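Local coordinates for protein alkyl hydroperoxide reductase AhpD (Deinococcus radiodurans R1, PDB 6K40) that probably acts as an AhpD-like alkyl hydroperoxide reductase with peroxiredoxin activity in antioxidant defence, at residues A77-L82 and V168-M173; P153-G158 and E162-A167. One frame throughout, in Å; residues are numbered along the deposited sequence.

Interactions 1 and 2 lie on successive turns of the same long helix, 161-184, with centres about 12 Å apart. Interaction 1 is close to the middle of the chain, and interaction 2 lies farther out, about 18 Å from the chain's centre. They touch directly: L82 CD1 packs 4.0 Å from A167 CB, while R79 NE and E166 OE1, 3.4 Å apart, form only a long, weak ion pair. Helix 127-141 serves both, since M132 is met by L82 and L154, and R128 bonds E78 OE2 and A157 O. Helix 76-90 also carries E80, whose OE1 is hydrogen-bonded to H99 ND1 of helix 93-107, a pair probably belonging to the redox site, as in AhpD relatives.

Interaction 1: residues A77-L82 and V168-M173; sequences AERELL and VQVIAM
In the all-helical core of this AhpD-like fold, helix 76-90 packs on helix 161-184 through R79 and L82 on one side and V170 and I171 on the other. The short axes approach to 9.7 Å and cross at -37° with the same general N-to-C sense, and the contacts between the two segments are van der Waals ones.

V170 sits at the middle of the contact, touching both R79 and L82. With CG1 anti to its backbone N (chi1 168°), its two methyls divide the work: CG1 lies 4.0 Å from L82 CB and also 4.0 Å from the carbonyl oxygen R79 O, while CG2 meets the aliphatic start of the arginine, 4.2 Å from R79 CG. Both R79 and L82 run roughly perpendicular to the valine side chain. L82 divides its methyls between two residues of the partner helix: CD1 stays by V170 CG1, and CD2 reaches the flank of I171, 4.2 Å from I171 CG1, where the two chains slant across one another. I171 does not point straight at the other helix from its CB, but its outer atoms come closer.

Of the R79 side chain, CG makes the contact. The chain kinks at chi2 and chi3, and NH2 is hydrogen-bonded to K70 O, so the charged end is held at the end of helix 54-69. Helix 127-141 closes the other flank, with M132 against L82 and A136 and L139 against I171. All four touching residues are buried, as expected of helix-helix packing in the core of the carboxymuconolactone decarboxylase-type, all-alpha fold.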
loop_
_atom_site.group_PDB
_atom_site.type_symbol
_atom_site.label_atom_id
_atom_site.label_comp_id
_atom_site.label_asym_id
_atom_site.label_seq_id
_atom_site.Cartn_x
_atom_site.Cartn_y
_atom_site.Cartn_z
ATOM N N ALA A 77 -12.382 12.614 -7.327
ATOM C CA ALA A 77 -11.983 11.211 -7.427
ATOM C C ALA A 77 -10.704 11.058 -8.242
ATOM O O ALA A 77 -9.818 10.279 -7.876
ATOM C CB ALA A 77 -13.113 10.380 -8.036
ATOM N N GLU A 78 -10.586 11.803 -9.346
ATOM C CA GLU A 78 -9.381 11.725 -10.167
ATOM C C GLU A 78 -8.166 12.259 -9.418
ATOM O O GLU A 78 -7.074 11.675 -9.486
ATOM C CB GLU A 78 -9.591 12.501 -11.469
ATOM C CG GLU A 78 -10.184 11.678 -12.597
ATOM C CD GLU A 78 -11.002 12.514 -13.571
ATOM O OE1 GLU A 78 -11.299 13.688 -13.252
ATOM O OE2 GLU A 78 -11.348 11.994 -14.654
ATOM N N ARG A 79 -8.338 13.367 -8.692
ATOM C CA ARG A 79 -7.227 13.923 -7.928
ATOM C C ARG A 79 -6.772 12.954 -6.847
ATOM O O ARG A 79 -5.568 12.779 -6.628
ATOM C CB ARG A 79 -7.631 15.253 -7.297
ATOM C CG ARG A 79 -7.774 16.410 -8.256
ATOM C CD ARG A 79 -8.990 17.215 -7.869
ATOM N NE ARG A 79 -8.756 18.646 -7.945
ATOM C CZ ARG A 79 -9.636 19.560 -7.557
ATOM N NH1 ARG A 79 -10.810 19.189 -7.061
ATOM N NH2 ARG A 79 -9.341 20.848 -7.660
ATOM N N GLU A 80 -7.722 12.302 -6.169
ATOM C CA GLU A 80 -7.346 11.342 -5.138
ATOM C C GLU A 80 -6.739 10.084 -5.739
ATOM O O GLU A 80 -5.874 9.463 -5.116
ATOM C CB GLU A 80 -8.555 10.991 -4.268
ATOM C CG GLU A 80 -9.162 12.179 -3.521
ATOM C CD GLU A 80 -8.161 12.924 -2.643
ATOM O OE1 GLU A 80 -7.161 12.311 -2.207
ATOM O OE2 GLU A 80 -8.387 14.126 -2.377
ATOM N N LEU A 81 -7.151 9.705 -6.949
ATOM C CA LEU A 81 -6.501 8.592 -7.635
ATOM C C LEU A 81 -5.029 8.901 -7.879
ATOM O O LEU A 81 -4.143 8.089 -7.564
ATOM C CB LEU A 81 -7.227 8.308 -8.951
ATOM C CG LEU A 81 -6.712 7.198 -9.864
ATOM C CD1 LEU A 81 -7.011 5.844 -9.257
ATOM C CD2 LEU A 81 -7.345 7.310 -11.243
ATOM N N LEU A 82 -4.755 10.089 -8.420
ATOM C CA LEU A 82 -3.372 10.519 -8.611
ATOM C C LEU A 82 -2.613 10.548 -7.287
ATOM O O LEU A 82 -1.477 10.060 -7.192
ATOM C CB LEU A 82 -3.345 11.894 -9.282
ATOM C CG LEU A 82 -3.939 11.959 -10.692
ATOM C CD1 LEU A 82 -3.988 13.393 -11.202
ATOM C CD2 LEU A 82 -3.149 11.073 -11.644
ATOM N N VAL A 168 -0.863 17.537 -13.841
ATOM C CA VAL A 168 0.576 17.657 -13.636
ATOM C C VAL A 168 0.861 18.328 -12.300
ATOM O O VAL A 168 1.729 17.885 -11.535
ATOM C CB VAL A 168 1.219 18.424 -14.808
ATOM C CG1 VAL A 168 2.676 18.723 -14.514
ATOM C CG2 VAL A 168 1.093 17.630 -16.092
ATOM N N GLN A 169 0.122 19.398 -11.993
ATOM C CA GLN A 169 0.279 20.074 -10.713
ATOM C C GLN A 169 -0.001 19.135 -9.549
ATOM O O GLN A 169 0.719 19.152 -8.550
ATOM C CB GLN A 169 -0.649 21.285 -10.644
ATOM C CG GLN A 169 0.016 22.605 -10.958
ATOM C CD GLN A 169 -0.990 23.721 -11.100
ATOM O OE1 GLN A 169 -0.858 24.772 -10.475
ATOM N NE2 GLN A 169 -2.009 23.501 -11.922
ATOM N N VAL A 170 -1.040 18.310 -9.658
ATOM C CA VAL A 170 -1.390 17.416 -8.555
ATOM C C VAL A 170 -0.302 16.364 -8.349
ATOM O O VAL A 170 0.118 16.094 -7.215
ATOM C CB VAL A 170 -2.768 16.777 -8.803
ATOM C CG1 VAL A 170 -3.014 15.631 -7.829
ATOM C CG2 VAL A 170 -3.858 17.831 -8.682
ATOM N N ILE A 171 0.171 15.755 -9.440
ATOM C CA ILE A 171 1.227 14.748 -9.330
ATOM C C ILE A 171 2.470 15.351 -8.683
ATOM O O ILE A 171 3.058 14.775 -7.753
ATOM C CB ILE A 171 1.546 14.146 -10.710
ATOM C CG1 ILE A 171 0.349 13.349 -11.234
ATOM C CG2 ILE A 171 2.794 13.268 -10.633
ATOM C CD1 ILE A 171 0.314 13.214 -12.749
ATOM N N ALA A 172 2.877 16.534 -9.148
ATOM C CA ALA A 172 4.079 17.156 -8.602
ATOM C C ALA A 172 3.866 17.607 -7.157
ATOM O O ALA A 172 4.775 17.501 -6.319
ATOM C CB ALA A 172 4.498 18.316 -9.505
ATOM N N MET A 173 2.661 18.079 -6.833
ATOM C CA MET A 173 2.368 18.520 -5.475
ATOM C C MET A 173 2.386 17.357 -4.498
ATOM O O MET A 173 2.789 17.520 -3.342
ATOM C CB MET A 173 1.008 19.222 -5.451
ATOM C CG MET A 173 0.467 19.585 -4.072
ATOM S SD MET A 173 1.602 20.520 -3.027
ATOM C CE MET A 173 2.149 21.806 -4.140
#

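Interaction 2: residues P153-G158 and E162-A167; sequences PLRAAG and EAILEA
I164 carries the apolar packing, pushing its terminal methyl against two consecutive residues of the short helix 151-156. I164 CD1 stands 4.2 Å from L154 CB and 3.8 Å from R155 CG, so one methyl rests between the base of the leucine and the CG methylene of the arginine. The reach comes from an extended ending to the isoleucine: CG1 is anti to the carbonyl carbon and CD1 continues straight (chi2 177°), away from helix 161-184. The nearest backbone pair, L154 and I164, has its CA atoms 7.3 Å apart. L154 also presses on M132 and Y135 of helix 127-141, while L159 of the connecting turn lies against I164.

The second kind of contact is a guanidinium laid against a methyl. R155 crosses the isoleucine at about a right angle and is extended from CG to NE, with the guanidinium turned at chi4 (112°) so that the same CD1 lies over one face of the flat group. The charged end is held by a salt bridge from NH2 to D161 OD1, at the beginning of the helix that carries I164, so the arginine spans the turn on the exposed side of the contact.

Backbone bonds define the turn itself, an alpha-alpha turn joining helices 151-156 and 161-184, whose first helix ends in a Schellman motif. A157 N bonds to P153 O at 2.9 Å and G158 N to R155 O at 3.1 Å. The positive phi of G158 (87°), together with the bonds back into the last turn, marks this end of the helix and lets the chain leave it. On helix 161-184, E166 has its carboxylate bonded at OE2 by G73 N and at OE1 by L74 N, tying it to the loop before helix 76-90, and L74 also packs on A163 and A167.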
loop_
_atom_site.group_PDB
_atom_site.type_symbol
_atom_site.label_atom_id
_atom_site.label_comp_id
_atom_site.label_asym_id
_atom_site.label_seq_id
_atom_site.Cartn_x
_atom_site.Cartn_y
_atom_site.Cartn_z
ATOM N N PRO A 153 -1.744 10.017 -24.618
ATOM C CA PRO A 153 -2.849 9.260 -23.999
ATOM C C PRO A 153 -3.813 10.140 -23.223
ATOM O O PRO A 153 -5.033 9.946 -23.308
ATOM C CB PRO A 153 -2.120 8.265 -23.085
ATOM C CG PRO A 153 -0.749 8.151 -23.665
ATOM C CD PRO A 153 -0.431 9.519 -24.164
ATOM N N LEU A 154 -3.291 11.115 -22.472
ATOM C CA LEU A 154 -4.150 12.017 -21.713
ATOM C C LEU A 154 -5.130 12.739 -22.629
ATOM O O LEU A 154 -6.323 12.846 -22.318
ATOM C CB LEU A 154 -3.298 13.018 -20.932
ATOM C CG LEU A 154 -2.292 12.424 -19.941
ATOM C CD1 LEU A 154 -1.520 13.524 -19.218
ATOM C CD2 LEU A 154 -2.982 11.505 -18.939
ATOM N N ARG A 155 -4.645 13.245 -23.764
ATOM C CA ARG A 155 -5.539 13.879 -24.724
ATOM C C ARG A 155 -6.489 12.869 -25.355
ATOM O O ARG A 155 -7.628 13.218 -25.685
ATOM C CB ARG A 155 -4.727 14.604 -25.799
ATOM C CG ARG A 155 -4.015 15.843 -25.280
ATOM C CD ARG A 155 -3.506 16.726 -26.408
ATOM N NE ARG A 155 -3.061 18.022 -25.901
ATOM C CZ ARG A 155 -1.796 18.428 -25.886
ATOM N NH1 ARG A 155 -0.839 17.640 -26.352
ATOM N NH2 ARG A 155 -1.489 19.624 -25.401
ATOM N N ALA A 156 -6.059 11.612 -25.507
ATOM C CA ALA A 156 -6.961 10.602 -26.053
ATOM C C ALA A 156 -8.091 10.292 -25.082
ATOM O O ALA A 156 -9.165 9.849 -25.503
ATOM C CB ALA A 156 -6.189 9.330 -26.401
ATOM N N ALA A 157 -7.861 10.505 -23.791
ATOM C CA ALA A 157 -8.872 10.313 -22.762
ATOM C C ALA A 157 -9.770 11.529 -22.572
ATOM O O ALA A 157 -10.602 11.529 -21.660
ATOM C CB ALA A 157 -8.200 9.954 -21.434
ATOM N N GLY A 158 -9.619 12.563 -23.394
ATOM C CA GLY A 158 -10.490 13.719 -23.318
ATOM C C GLY A 158 -10.085 14.799 -22.341
ATOM O O GLY A 158 -10.928 15.625 -21.977
ATOM N N GLU A 162 -6.172 22.580 -19.746
ATOM C CA GLU A 162 -6.331 23.012 -18.361
ATOM C C GLU A 162 -6.351 21.817 -17.413
ATOM O O GLU A 162 -5.715 21.842 -16.351
ATOM C CB GLU A 162 -7.605 23.847 -18.223
ATOM C CG GLU A 162 -7.512 25.234 -18.862
ATOM C CD GLU A 162 -7.731 25.217 -20.370
ATOM O OE1 GLU A 162 -8.231 24.198 -20.894
ATOM O OE2 GLU A 162 -7.402 26.223 -21.034
ATOM N N ALA A 163 -7.068 20.754 -17.786
ATOM C CA ALA A 163 -7.091 19.551 -16.961
ATOM C C ALA A 163 -5.721 18.885 -16.918
ATOM O O ALA A 163 -5.328 18.327 -15.889
ATOM C CB ALA A 163 -8.147 18.577 -17.480
ATOM N N ILE A 164 -4.976 18.934 -18.025
ATOM C CA ILE A 164 -3.636 18.356 -18.035
ATOM C C ILE A 164 -2.710 19.136 -17.110
ATOM O O ILE A 164 -1.927 18.550 -16.353
ATOM C CB ILE A 164 -3.094 18.301 -19.475
ATOM C CG1 ILE A 164 -3.835 17.229 -20.279
ATOM C CG2 ILE A 164 -1.596 18.043 -19.475
ATOM C CD1 ILE A 164 -3.424 17.157 -21.738
ATOM N N LEU A 165 -2.782 20.469 -17.157
ATOM C CA LEU A 165 -1.997 21.291 -16.242
ATOM C C LEU A 165 -2.364 20.996 -14.793
ATOM O O LEU A 165 -1.485 20.886 -13.931
ATOM C CB LEU A 165 -2.201 22.771 -16.567
ATOM C CG LEU A 165 -1.612 23.821 -15.622
ATOM C CD1 LEU A 165 -0.135 23.563 -15.364
ATOM C CD2 LEU A 165 -1.824 25.223 -16.182
ATOM N N GLU A 166 -3.663 20.840 -14.514
ATOM C CA GLU A 166 -4.094 20.520 -13.157
ATOM C C GLU A 166 -3.559 19.164 -12.708
ATOM O O GLU A 166 -3.105 19.016 -11.569
ATOM C CB GLU A 166 -5.620 20.548 -13.077
ATOM C CG GLU A 166 -6.179 20.417 -11.665
ATOM C CD GLU A 166 -7.639 20.833 -11.571
ATOM O OE1 GLU A 166 -8.460 20.029 -11.078
ATOM O OE2 GLU A 166 -7.967 21.965 -11.994
ATOM N N ALA A 167 -3.603 18.163 -13.590
ATOM C CA ALA A 167 -3.119 16.832 -13.233
ATOM C C ALA A 167 -1.616 16.838 -12.988
ATOM O O ALA A 167 -1.130 16.200 -12.044
ATOM C CB ALA A 167 -3.479 15.829 -14.327
#